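Local coordinates for enterobactin synthetase component F-related protein (Vibrio cholerae serotype O1, PDB 4OXI) that probably activates glycine with ATP as glycyl-adenylate, as an adenylation enzyme in an LPS modification pathway that gives Vibrio cholerae resistance to antimicrobial peptides, at residues R99-S104 and D146-D151; D167-Y172 and P187-H192; C393-N398 and R445-S450; G412-L417 and G451-K456. All blocks are in the same frame, centred on the assembly; numbering follows the deposited sequence.

Interaction 1: R99-S104 and D146-D151; sequences RVAILS and DSIMVD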
# COMPACT_ATOMS: atom_id res chain seq x y z
N ARG A 99 14.46 4.15 12.53
CA ARG A 99 13.06 4.02 12.16
C ARG A 99 12.26 5.28 12.48
O ARG A 99 12.30 5.78 13.61
CB ARG A 99 12.43 2.80 12.86
CG ARG A 99 13.15 1.48 12.55
CD ARG A 99 12.41 0.28 13.13
NE ARG A 99 13.00 -0.98 12.68
CZ ARG A 99 12.60 -2.17 13.09
NH1 ARG A 99 11.59 -2.28 13.94
NH2 ARG A 99 13.20 -3.26 12.65
N VAL A 100 11.54 5.80 11.50
CA VAL A 100 10.71 6.98 11.72
C VAL A 100 9.27 6.68 11.37
O VAL A 100 8.98 6.19 10.28
CB VAL A 100 11.18 8.17 10.86
CG1 VAL A 100 10.30 9.40 11.15
CG2 VAL A 100 12.60 8.50 11.17
N ALA A 101 8.37 6.97 12.29
CA ALA A 101 6.95 6.82 12.00
C ALA A 101 6.43 8.12 11.41
O ALA A 101 6.86 9.21 11.79
CB ALA A 101 6.18 6.45 13.24
N ILE A 102 5.50 8.02 10.47
CA ILE A 102 5.03 9.20 9.78
C ILE A 102 3.55 9.42 10.02
O ILE A 102 2.73 8.65 9.52
CB ILE A 102 5.32 9.12 8.27
CG1 ILE A 102 6.82 8.86 8.05
CG2 ILE A 102 4.87 10.40 7.57
CD1 ILE A 102 7.26 9.04 6.63
N LEU A 103 3.21 10.45 10.79
CA LEU A 103 1.83 10.73 11.18
C LEU A 103 1.19 11.66 10.15
O LEU A 103 -0.02 11.61 9.88
CB LEU A 103 1.81 11.40 12.57
CG LEU A 103 0.46 11.64 13.26
CD1 LEU A 103 -0.18 10.33 13.68
CD2 LEU A 103 0.63 12.56 14.47
N SER A 104 2.01 12.52 9.57
CA SER A 104 1.58 13.41 8.50
C SER A 104 1.01 12.60 7.34
O SER A 104 1.54 11.53 7.01
CB SER A 104 2.78 14.22 8.02
OG SER A 104 2.47 14.85 6.79
N ASP A 146 10.67 5.37 18.21
CA ASP A 146 10.35 6.48 19.10
C ASP A 146 10.50 7.82 18.40
O ASP A 146 10.74 8.83 19.06
CB ASP A 146 11.22 6.44 20.35
CG ASP A 146 12.70 6.62 20.05
OD1 ASP A 146 13.08 6.71 18.85
OD2 ASP A 146 13.49 6.68 21.02
N SER A 147 10.38 7.84 17.07
CA SER A 147 10.54 9.07 16.30
C SER A 147 9.36 9.25 15.38
O SER A 147 8.97 8.32 14.67
CB SER A 147 11.84 9.04 15.49
OG SER A 147 12.95 8.88 16.36
N ILE A 148 8.75 10.44 15.41
CA ILE A 148 7.55 10.67 14.63
C ILE A 148 7.62 11.99 13.86
O ILE A 148 7.89 13.05 14.46
CB ILE A 148 6.32 10.72 15.53
CG1 ILE A 148 6.31 9.53 16.49
CG2 ILE A 148 5.03 10.68 14.68
CD1 ILE A 148 5.02 9.47 17.35
N MET A 149 7.38 11.90 12.55
CA MET A 149 7.27 13.09 11.72
C MET A 149 5.83 13.57 11.69
O MET A 149 4.91 12.80 11.37
CB MET A 149 7.68 12.79 10.28
CG MET A 149 7.67 14.02 9.39
SD MET A 149 9.22 14.91 9.57
CE MET A 149 8.89 16.33 8.52
N VAL A 150 5.63 14.85 12.00
CA VAL A 150 4.28 15.40 12.08
C VAL A 150 4.19 16.63 11.20
O VAL A 150 5.18 17.02 10.57
CB VAL A 150 3.91 15.76 13.55
CG1 VAL A 150 4.14 14.56 14.46
CG2 VAL A 150 4.73 16.95 14.06
N ASP A 151 3.00 17.22 11.14
CA ASP A 151 2.78 18.53 10.51
C ASP A 151 1.65 19.23 11.25
O ASP A 151 1.07 18.64 12.16
CB ASP A 151 2.41 18.37 9.03
CG ASP A 151 1.14 17.54 8.82
OD1 ASP A 151 0.23 17.55 9.67
OD2 ASP A 151 1.04 16.85 7.78
O HOH W 1 13.09 5.88 16.18
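Ala101 uses both of its backbone polar atoms on the segment 146-151. Its N donates to Ser147 O at 2.8 Å, and its carbonyl O accepts from Met149 N. The same oxygen also receives a CA-H...O contact from Ile148. Met149 O accepts from Leu103 N at 3.0 Å, with a weak second bond from Ser104 N. The first two bonds pair strands 99-102 and 147-149, neighbours in the five-stranded parallel sheet of the AMP-binding enzyme, and Leu103 and Ser104 carry the pairing into the loop that follows. On its other edge strand 99-102 is bonded to strand 123-126: Val100 and Ile102 pair there with Thr123, Ile125 and Leu127. The ladder is extended at both ends by other means. At the start, a water donates to Arg99 O at 2.7 Å, accepts from Asp146 N, and is hydrogen-bonded to Ser147 OG, while the guanidinium of Arg99 turns away to Thr143 O. At the far end Ser104 OG, set anti to its own N (chi1 166°), donates to Asp151 OD2 at 2.7 Å, coming in about 40° out of the carboxylate plane. Asp107 brings a second carboxylate close to that oxygen, which may raise the proton affinity of the pair; Asp151 OD1 has a weak bond from Gln154 N. Apolar contacts run alongside: Leu103 CB lies 3.9 Å from Ile148 CG2, and Leu103 CD2 meets Val150 CG1 as the two side chains cross at a slant. Helix 155-164 covers this side, Leu158 against Val150 and Leu161 against Ile148.

Interaction 2: D167-Y172 and P187-H192; sequences DRLHIY and PQHTFH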
# COMPACT_ATOMS: atom_id res chain seq x y z
N ASP A 167 7.00 6.74 27.63
CA ASP A 167 8.35 6.80 27.06
C ASP A 167 8.58 8.10 26.29
O ASP A 167 7.67 8.61 25.65
CB ASP A 167 8.58 5.59 26.14
CG ASP A 167 8.56 4.26 26.91
OD1 ASP A 167 9.15 4.20 28.01
OD2 ASP A 167 7.94 3.29 26.41
N ARG A 168 9.79 8.65 26.35
CA ARG A 168 10.13 9.86 25.61
C ARG A 168 10.03 9.65 24.10
O ARG A 168 10.69 8.77 23.55
CB ARG A 168 11.55 10.35 25.96
CG ARG A 168 12.02 11.56 25.14
CD ARG A 168 13.26 12.24 25.75
NE ARG A 168 13.02 12.66 27.13
CZ ARG A 168 12.47 13.83 27.48
NH1 ARG A 168 12.10 14.71 26.55
NH2 ARG A 168 12.28 14.11 28.77
N LEU A 169 9.19 10.45 23.44
CA LEU A 169 9.10 10.40 21.98
C LEU A 169 9.86 11.56 21.38
O LEU A 169 9.98 12.62 22.00
CB LEU A 169 7.64 10.44 21.52
CG LEU A 169 6.78 9.24 21.88
CD1 LEU A 169 5.38 9.40 21.32
CD2 LEU A 169 7.43 7.96 21.36
N HIS A 170 10.40 11.36 20.18
CA HIS A 170 11.10 12.42 19.48
C HIS A 170 10.30 12.85 18.25
O HIS A 170 10.10 12.07 17.31
CB HIS A 170 12.51 11.97 19.13
CG HIS A 170 13.37 11.78 20.34
ND1 HIS A 170 14.24 12.75 20.79
CD2 HIS A 170 13.47 10.75 21.21
CE1 HIS A 170 14.84 12.32 21.89
NE2 HIS A 170 14.40 11.11 22.16
N ILE A 171 9.83 14.09 18.31
CA ILE A 171 8.87 14.62 17.35
C ILE A 171 9.60 15.51 16.34
O ILE A 171 10.34 16.41 16.74
CB ILE A 171 7.83 15.47 18.07
CG1 ILE A 171 7.25 14.69 19.25
CG2 ILE A 171 6.74 15.92 17.11
CD1 ILE A 171 6.57 13.40 18.86
N TYR A 172 9.39 15.24 15.05
CA TYR A 172 10.06 16.02 14.02
C TYR A 172 9.06 16.80 13.21
O TYR A 172 7.97 16.31 12.94
CB TYR A 172 10.91 15.12 13.12
CG TYR A 172 12.12 14.57 13.84
CD1 TYR A 172 13.34 15.22 13.77
CD2 TYR A 172 12.02 13.42 14.61
CE1 TYR A 172 14.45 14.73 14.45
CE2 TYR A 172 13.12 12.93 15.28
CZ TYR A 172 14.33 13.59 15.20
OH TYR A 172 15.42 13.08 15.87
N PRO A 187 7.29 18.39 28.36
CA PRO A 187 8.75 18.32 28.47
C PRO A 187 9.22 16.88 28.61
O PRO A 187 10.41 16.62 28.48
CB PRO A 187 9.04 19.11 29.76
CG PRO A 187 7.81 18.91 30.59
CD PRO A 187 6.65 18.86 29.61
N GLN A 188 8.30 15.96 28.87
CA GLN A 188 8.65 14.55 28.94
C GLN A 188 8.89 13.97 27.54
O GLN A 188 9.32 12.82 27.39
CB GLN A 188 7.60 13.74 29.71
CG GLN A 188 6.25 13.58 29.01
CD GLN A 188 5.30 14.75 29.28
OE1 GLN A 188 5.72 15.91 29.35
NE2 GLN A 188 4.01 14.45 29.42
N HIS A 189 8.61 14.78 26.52
CA HIS A 189 8.92 14.41 25.15
C HIS A 189 9.85 15.47 24.58
O HIS A 189 10.01 16.54 25.18
CB HIS A 189 7.65 14.29 24.32
CG HIS A 189 6.69 13.25 24.83
ND1 HIS A 189 7.00 11.91 24.87
CD2 HIS A 189 5.45 13.36 25.35
CE1 HIS A 189 5.99 11.24 25.39
NE2 HIS A 189 5.03 12.10 25.69
N THR A 190 10.46 15.18 23.43
CA THR A 190 11.45 16.08 22.83
C THR A 190 11.04 16.48 21.41
O THR A 190 10.75 15.63 20.57
CB THR A 190 12.84 15.41 22.78
OG1 THR A 190 13.24 15.08 24.11
CG2 THR A 190 13.88 16.33 22.11
N PHE A 191 11.04 17.78 21.14
CA PHE A 191 10.63 18.30 19.85
C PHE A 191 11.81 18.84 19.08
O PHE A 191 12.56 19.67 19.61
CB PHE A 191 9.59 19.41 20.04
CG PHE A 191 8.28 18.90 20.55
CD1 PHE A 191 7.25 18.63 19.67
CD2 PHE A 191 8.11 18.63 21.91
CE1 PHE A 191 6.05 18.15 20.14
CE2 PHE A 191 6.92 18.15 22.37
CZ PHE A 191 5.88 17.90 21.49
N HIS A 192 11.96 18.37 17.85
CA HIS A 192 13.10 18.75 17.03
C HIS A 192 12.61 19.55 15.84
O HIS A 192 11.94 19.01 14.93
CB HIS A 192 13.83 17.50 16.51
CG HIS A 192 14.44 16.63 17.58
ND1 HIS A 192 15.70 16.86 18.11
CD2 HIS A 192 13.99 15.50 18.17
CE1 HIS A 192 15.98 15.93 19.00
NE2 HIS A 192 14.96 15.09 19.06
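A beta-alpha-beta unit, strand 170-173, helix 180-185 and strand 190-193, closes here at the border of the parallel sheet, where strand 190-193 is the outermost strand. Thr190 N donates to Leu169 O, Ile171 N to Thr190 O and His192 N to Ile171 O. Ahead of the strands, Leu169 N donates in the ring plane of His189 to ND1 at 3.0 Å; the opposite nitrogen of that imidazole, NE2, is bonded to Leu162 O. Arg168 bends at its third torsion (chi3 -57°), which turns the guanidinium back across the loop: NH1 and NH2 both reach Pro187 O end-on, NH2 at 3.1 Å on a lone pair, and NH1 also donates to Thr190 OG1 at 2.7 Å. Gln188 O lies over the centre of one guanidinium face, 3.3 Å from CZ. Along the sheet face carrying His170, Thr190, Tyr172 and His192, the imidazoles meet rim to rim, His170 ND1 3.0 Å from His192 NE2. The Tyr172 ring is near parallel to that of His192 (planes at 11°) but slid off it, its CZ 3.5 Å from His192 CD2. On the reverse face, Ile171 CG1 sits over the Phe191 ring, 4.1 Å from its centroid. The ND1-NE2 bond between the histidines needs one nitrogen with a proton and one without, so it would probably disfavour both rings being protonated on the facing nitrogens at once; His192 ND1 is bonded to Tyr91 OH, which should help fix how the His192 ring is turned.

Interaction 3: C393-N398 and R445-S450; sequences CLAIIN and RLWYRS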
# COMPACT_ATOMS: atom_id res chain seq x y z
N CYS A 393 9.66 -17.25 -10.44
CA CYS A 393 9.09 -16.64 -9.23
C CYS A 393 7.77 -17.24 -8.78
O CYS A 393 7.36 -17.03 -7.64
CB CYS A 393 8.89 -15.13 -9.44
SG CYS A 393 10.43 -14.23 -9.32
N LEU A 394 7.08 -17.93 -9.68
CA LEU A 394 5.73 -18.37 -9.39
C LEU A 394 5.62 -19.89 -9.42
O LEU A 394 6.26 -20.55 -10.24
CB LEU A 394 4.77 -17.80 -10.43
CG LEU A 394 4.72 -16.29 -10.59
CD1 LEU A 394 3.66 -15.92 -11.61
CD2 LEU A 394 4.41 -15.63 -9.27
N ALA A 395 4.82 -20.43 -8.51
CA ALA A 395 4.41 -21.82 -8.58
C ALA A 395 2.96 -21.94 -8.17
O ALA A 395 2.40 -21.04 -7.53
CB ALA A 395 5.30 -22.70 -7.71
N ILE A 396 2.34 -23.05 -8.55
CA ILE A 396 0.94 -23.32 -8.24
C ILE A 396 0.89 -24.66 -7.53
O ILE A 396 1.52 -25.62 -7.96
CB ILE A 396 0.11 -23.39 -9.52
CG1 ILE A 396 0.21 -22.08 -10.29
CG2 ILE A 396 -1.34 -23.72 -9.22
CD1 ILE A 396 -0.46 -22.13 -11.66
N ILE A 397 0.17 -24.74 -6.42
CA ILE A 397 0.00 -26.02 -5.74
C ILE A 397 -1.46 -26.43 -5.79
O ILE A 397 -2.34 -25.66 -5.37
CB ILE A 397 0.57 -25.99 -4.30
CG1 ILE A 397 0.29 -27.30 -3.59
CG2 ILE A 397 -0.02 -24.84 -3.50
CD1 ILE A 397 0.88 -27.33 -2.18
N ASN A 398 -1.74 -27.60 -6.36
CA ASN A 398 -3.13 -28.03 -6.52
C ASN A 398 -3.69 -28.73 -5.29
O ASN A 398 -2.98 -28.90 -4.30
CB ASN A 398 -3.34 -28.90 -7.78
CG ASN A 398 -2.61 -30.24 -7.71
OD1 ASN A 398 -2.07 -30.63 -6.68
ND2 ASN A 398 -2.62 -30.96 -8.83
N ARG A 445 14.80 -22.61 -2.13
CA ARG A 445 14.22 -21.27 -2.03
C ARG A 445 13.00 -21.12 -1.12
O ARG A 445 12.28 -22.09 -0.83
CB ARG A 445 13.94 -20.66 -3.42
CG ARG A 445 12.92 -21.40 -4.26
CD ARG A 445 13.05 -21.01 -5.73
NE ARG A 445 12.48 -19.71 -6.04
CZ ARG A 445 13.13 -18.73 -6.68
NH1 ARG A 445 14.39 -18.91 -7.06
NH2 ARG A 445 12.54 -17.57 -6.92
N LEU A 446 12.81 -19.90 -0.64
CA LEU A 446 11.70 -19.59 0.24
C LEU A 446 10.48 -19.30 -0.61
O LEU A 446 10.54 -18.48 -1.53
CB LEU A 446 12.04 -18.37 1.12
CG LEU A 446 10.93 -17.92 2.07
CD1 LEU A 446 10.70 -18.97 3.13
CD2 LEU A 446 11.25 -16.56 2.70
N TRP A 447 9.37 -19.99 -0.31
CA TRP A 447 8.10 -19.74 -0.98
C TRP A 447 7.08 -19.12 -0.04
O TRP A 447 7.14 -19.33 1.17
CB TRP A 447 7.53 -21.04 -1.55
CG TRP A 447 8.29 -21.55 -2.73
CD1 TRP A 447 9.26 -22.50 -2.73
CD2 TRP A 447 8.14 -21.12 -4.09
NE1 TRP A 447 9.73 -22.70 -4.01
CE2 TRP A 447 9.06 -21.86 -4.86
CE3 TRP A 447 7.32 -20.18 -4.72
CZ2 TRP A 447 9.18 -21.69 -6.24
CZ3 TRP A 447 7.45 -20.01 -6.10
CH2 TRP A 447 8.36 -20.76 -6.84
N TYR A 448 6.13 -18.37 -0.60
CA TYR A 448 5.04 -17.78 0.19
C TYR A 448 3.68 -18.22 -0.34
O TYR A 448 3.42 -18.13 -1.54
CB TYR A 448 5.15 -16.24 0.17
CG TYR A 448 3.94 -15.49 0.71
CD1 TYR A 448 3.68 -15.42 2.08
CD2 TYR A 448 3.07 -14.84 -0.15
CE1 TYR A 448 2.58 -14.73 2.56
CE2 TYR A 448 1.99 -14.16 0.31
CZ TYR A 448 1.74 -14.10 1.67
OH TYR A 448 0.65 -13.41 2.10
N ARG A 449 2.83 -18.68 0.57
CA ARG A 449 1.47 -19.07 0.22
C ARG A 449 0.57 -17.85 0.14
O ARG A 449 0.19 -17.29 1.17
CB ARG A 449 0.89 -20.02 1.27
CG ARG A 449 1.77 -21.22 1.61
CD ARG A 449 1.12 -22.04 2.72
NE ARG A 449 2.04 -23.02 3.27
CZ ARG A 449 2.24 -24.22 2.75
NH1 ARG A 449 1.56 -24.57 1.65
NH2 ARG A 449 3.10 -25.07 3.31
N SER A 450 0.21 -17.46 -1.07
CA SER A 450 -0.52 -16.22 -1.28
C SER A 450 -1.94 -16.31 -0.76
O SER A 450 -2.53 -15.32 -0.31
CB SER A 450 -0.54 -15.86 -2.77
OG SER A 450 -1.39 -16.74 -3.48
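Cys393 opens the contact with its backbone: its carbonyl O lies 3.4 Å from Trp447 CZ3, at the benzo end of the indole, approaching the ring obliquely. This oxygen accepts a hydrogen bond from Ser420 OG; against CZ3 it makes only a close contact. Cys393 CA also comes within 4.3 Å of Arg445 NH2, but that nitrogen is hydrogen-bonded to Ser420 as well, which places one serine between the two segments. The CB of Leu394 points away from 445-450, and its side chain touches Leu419; across the contact it offers only main chain, its carbonyl C lying 3.8 Å from Trp447 CZ3. Ala395 makes the closest side-chain fit. Its methyl sits over a face of the six-membered ring as a CH-pi contact, CB 4.1 Å from the ring centroid and 28° off the normal, with CB 3.7 Å from CH2. Its N is also 3.6 Å from CZ3. With Trp447 CG anti to its carbonyl carbon (chi1 -71°), the indole reaches across to the strand 394-397. Arg445 NE lies over the opposite face, 3.7 Å above the plane and offset toward the rim, so the indole is sandwiched between Ala395 and Arg445. No hydrogen bond joins the segments, and their nearest CA atoms, Ala395 and Trp447, stay 8.7 Å apart. Strand 416-419 accounts for that gap: in the antiparallel sheet it lies between 394-397 and 445-457, pairing with both, and Leu418 touches Trp447 from it. Strand 403-405, the other neighbour of 394-397, adds Leu403 against Ala395 and Arg405 against Trp447.

Interaction 4: G412-L417 and G451-K456; sequences GYRGEL and GDIVTK. With GAP (glycyl-adenosine-5'-phosphate), chain B.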
# COMPACT_ATOMS: atom_id res chain seq x y z
N GLY A 412 -4.56 -25.04 -18.21
CA GLY A 412 -5.66 -25.35 -17.30
C GLY A 412 -5.29 -25.67 -15.86
O GLY A 412 -6.18 -25.85 -15.02
N TYR A 413 -4.00 -25.78 -15.56
CA TYR A 413 -3.56 -26.11 -14.20
C TYR A 413 -4.12 -25.10 -13.19
O TYR A 413 -4.15 -23.90 -13.45
CB TYR A 413 -2.04 -26.15 -14.12
CG TYR A 413 -1.53 -26.98 -12.98
CD1 TYR A 413 -1.52 -28.36 -13.05
CD2 TYR A 413 -1.04 -26.38 -11.82
CE1 TYR A 413 -1.05 -29.13 -12.00
CE2 TYR A 413 -0.56 -27.14 -10.77
CZ TYR A 413 -0.57 -28.51 -10.87
OH TYR A 413 -0.10 -29.27 -9.82
N ARG A 414 -4.53 -25.61 -12.03
CA ARG A 414 -5.35 -24.84 -11.11
C ARG A 414 -4.89 -25.08 -9.68
O ARG A 414 -4.49 -26.19 -9.34
CB ARG A 414 -6.82 -25.26 -11.27
CG ARG A 414 -7.84 -24.40 -10.55
CD ARG A 414 -9.26 -24.98 -10.67
NE ARG A 414 -10.27 -24.05 -10.15
CZ ARG A 414 -10.57 -23.93 -8.86
NH1 ARG A 414 -9.95 -24.67 -7.95
NH2 ARG A 414 -11.49 -23.05 -8.47
N GLY A 415 -4.93 -24.03 -8.86
CA GLY A 415 -4.57 -24.16 -7.45
C GLY A 415 -4.12 -22.86 -6.81
O GLY A 415 -4.35 -21.77 -7.35
N GLU A 416 -3.47 -22.96 -5.66
CA GLU A 416 -3.03 -21.79 -4.93
C GLU A 416 -1.71 -21.28 -5.48
O GLU A 416 -0.79 -22.06 -5.72
CB GLU A 416 -2.90 -22.09 -3.44
CG GLU A 416 -2.21 -20.97 -2.68
CD GLU A 416 -2.27 -21.16 -1.18
OE1 GLU A 416 -2.74 -22.22 -0.73
OE2 GLU A 416 -1.86 -20.22 -0.46
N LEU A 417 -1.62 -19.97 -5.68
CA LEU A 417 -0.41 -19.33 -6.19
C LEU A 417 0.64 -19.19 -5.09
O LEU A 417 0.33 -18.73 -3.99
CB LEU A 417 -0.75 -17.95 -6.75
CG LEU A 417 0.33 -17.21 -7.52
CD1 LEU A 417 0.75 -18.04 -8.71
CD2 LEU A 417 -0.17 -15.84 -7.99
N GLY A 451 -2.51 -17.51 -0.84
CA GLY A 451 -3.90 -17.70 -0.46
C GLY A 451 -4.80 -17.47 -1.67
O GLY A 451 -6.01 -17.71 -1.61
N ASP A 452 -4.19 -17.02 -2.77
CA ASP A 452 -4.96 -16.74 -3.98
C ASP A 452 -5.07 -18.00 -4.84
O ASP A 452 -4.08 -18.70 -5.08
CB ASP A 452 -4.31 -15.61 -4.79
CG ASP A 452 -4.32 -14.28 -4.06
OD1 ASP A 452 -5.42 -13.83 -3.69
OD2 ASP A 452 -3.23 -13.69 -3.84
N ILE A 453 -6.28 -18.27 -5.31
CA ILE A 453 -6.55 -19.43 -6.16
C ILE A 453 -6.50 -18.96 -7.62
O ILE A 453 -7.22 -18.03 -7.99
CB ILE A 453 -7.94 -20.04 -5.85
CG1 ILE A 453 -7.99 -20.48 -4.39
CG2 ILE A 453 -8.27 -21.19 -6.81
CD1 ILE A 453 -6.83 -21.40 -3.99
N VAL A 454 -5.65 -19.59 -8.44
CA VAL A 454 -5.51 -19.18 -9.83
C VAL A 454 -5.62 -20.34 -10.81
O VAL A 454 -5.54 -21.51 -10.42
CB VAL A 454 -4.16 -18.50 -10.08
CG1 VAL A 454 -3.97 -17.31 -9.14
CG2 VAL A 454 -3.03 -19.50 -9.89
N THR A 455 -5.80 -20.00 -12.08
CA THR A 455 -5.67 -20.99 -13.14
C THR A 455 -4.71 -20.49 -14.23
O THR A 455 -4.65 -19.29 -14.51
CB THR A 455 -7.03 -21.38 -13.76
OG1 THR A 455 -6.84 -22.41 -14.74
CG2 THR A 455 -7.67 -20.19 -14.43
N LYS A 456 -3.93 -21.39 -14.82
CA LYS A 456 -3.08 -21.01 -15.95
C LYS A 456 -3.81 -21.27 -17.26
O LYS A 456 -4.16 -22.40 -17.58
CB LYS A 456 -1.76 -21.78 -15.93
CG LYS A 456 -0.80 -21.33 -17.01
CD LYS A 456 0.53 -22.02 -16.90
CE LYS A 456 1.49 -21.60 -18.00
NZ LYS A 456 2.76 -22.40 -17.95
N GAP B . 0.15 -4.68 -3.09
CA GAP B . -1.15 -4.45 -3.79
C GAP B . -2.25 -4.97 -2.88
O GAP B . -3.43 -4.89 -3.16
PA GAP B . -2.76 -6.16 -0.46
O1A GAP B . -1.79 -6.97 0.37
O2A GAP B . -3.57 -5.04 0.17
O3A GAP B . -1.83 -5.59 -1.63
C5' GAP B . -3.20 -8.44 -1.69
O5' GAP B . -3.74 -7.22 -1.16
C4' GAP B . -4.33 -9.28 -2.23
O4' GAP B . -5.13 -8.49 -3.11
C3' GAP B . -3.86 -10.42 -3.12
O3' GAP B . -3.48 -11.55 -2.34
C2' GAP B . -5.07 -10.66 -3.99
O2' GAP B . -6.07 -11.37 -3.27
C1' GAP B . -5.68 -9.29 -4.16
N9 GAP B . -5.25 -8.72 -5.46
C8 GAP B . -4.22 -7.87 -5.64
N7 GAP B . -4.11 -7.52 -6.95
C5 GAP B . -5.07 -8.18 -7.62
C6 GAP B . -5.50 -8.28 -9.03
N6 GAP B . -4.87 -7.56 -10.00
N1 GAP B . -6.55 -9.08 -9.31
C2 GAP B . -7.20 -9.79 -8.35
N3 GAP B . -6.86 -9.74 -7.05
C4 GAP B . -5.83 -8.97 -6.63
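The guanidinium of Arg414 carries Ile453 CG2 over one face, offset toward the rim and 4.0 Å from NH1. The carboxylate of Glu416 is met from above its plane, 37° out of it, where Gly451 N donates to OE2 at 2.8 Å. Extended beyond CG, with CG anti to the backbone N (chi1 170°), the Glu416 chain runs past the Ile453 CD1 methyl to reach that amide; OE2 also forms a salt bridge with Arg467. The carboxylate of Asp452 takes the ribose of glycyl-adenosine-5'-phosphate with both oxygens, OD1 accepting from O2' and OD2 from O3', each at 2.6 Å. The backbones form an antiparallel ladder. Gly415 and Val454 are a hydrogen-bonded pair, Val454 N donating to Gly415 O at 2.8 Å and Gly415 N to Val454 O at 3.0 Å, while Arg414 faces Thr455 and Glu416 faces Ile453 as non-hydrogen-bonded pairs. Leu417 N donates to Asp452 O at 2.8 Å; toward the other end Tyr413 O accepts from Lys456 N, with a weak bond from Thr455 OG1, and Gly412 N to Lys456 O, at 2.7 Å, is the last bond. Gly415, at the corner of the chain, has backbone angles suited to a residue without a side chain. Val454 CG1 packs 4.1 Å from Leu417 CB. An aspartate receiving both ribose hydroxyls is a recurrent feature of adenylate-forming enzymes. Here the Asp452 carbonyl bond to Leu417 N probably helps hold the strand in place; Arg466, His463 and Tyr360 also hold its carboxylate and probably set its orientation toward the sugar.

From the N terminus, interaction 1 closes first, joining strand 99-102 to strand 147-149 across 41 residues that include strand 123-126. Interaction 2 follows in series over a shorter loop and continues the same parallel sheet outward, since strands 147-149 and 170-173 are neighbours; Ile148 O and Tyr172 N lie 2.7 Å apart there, a probable hydrogen bond. Interactions 3 and 4 come much later, closing loops of 46 and 33 residues, and cross, their segments alternating along the chain. They tie strands 394-397 and 416-419 to strand 445-457 of the antiparallel sheet. The centres of interactions 2 and 4 are about 50 Å apart, on opposite sides of the chain's centre.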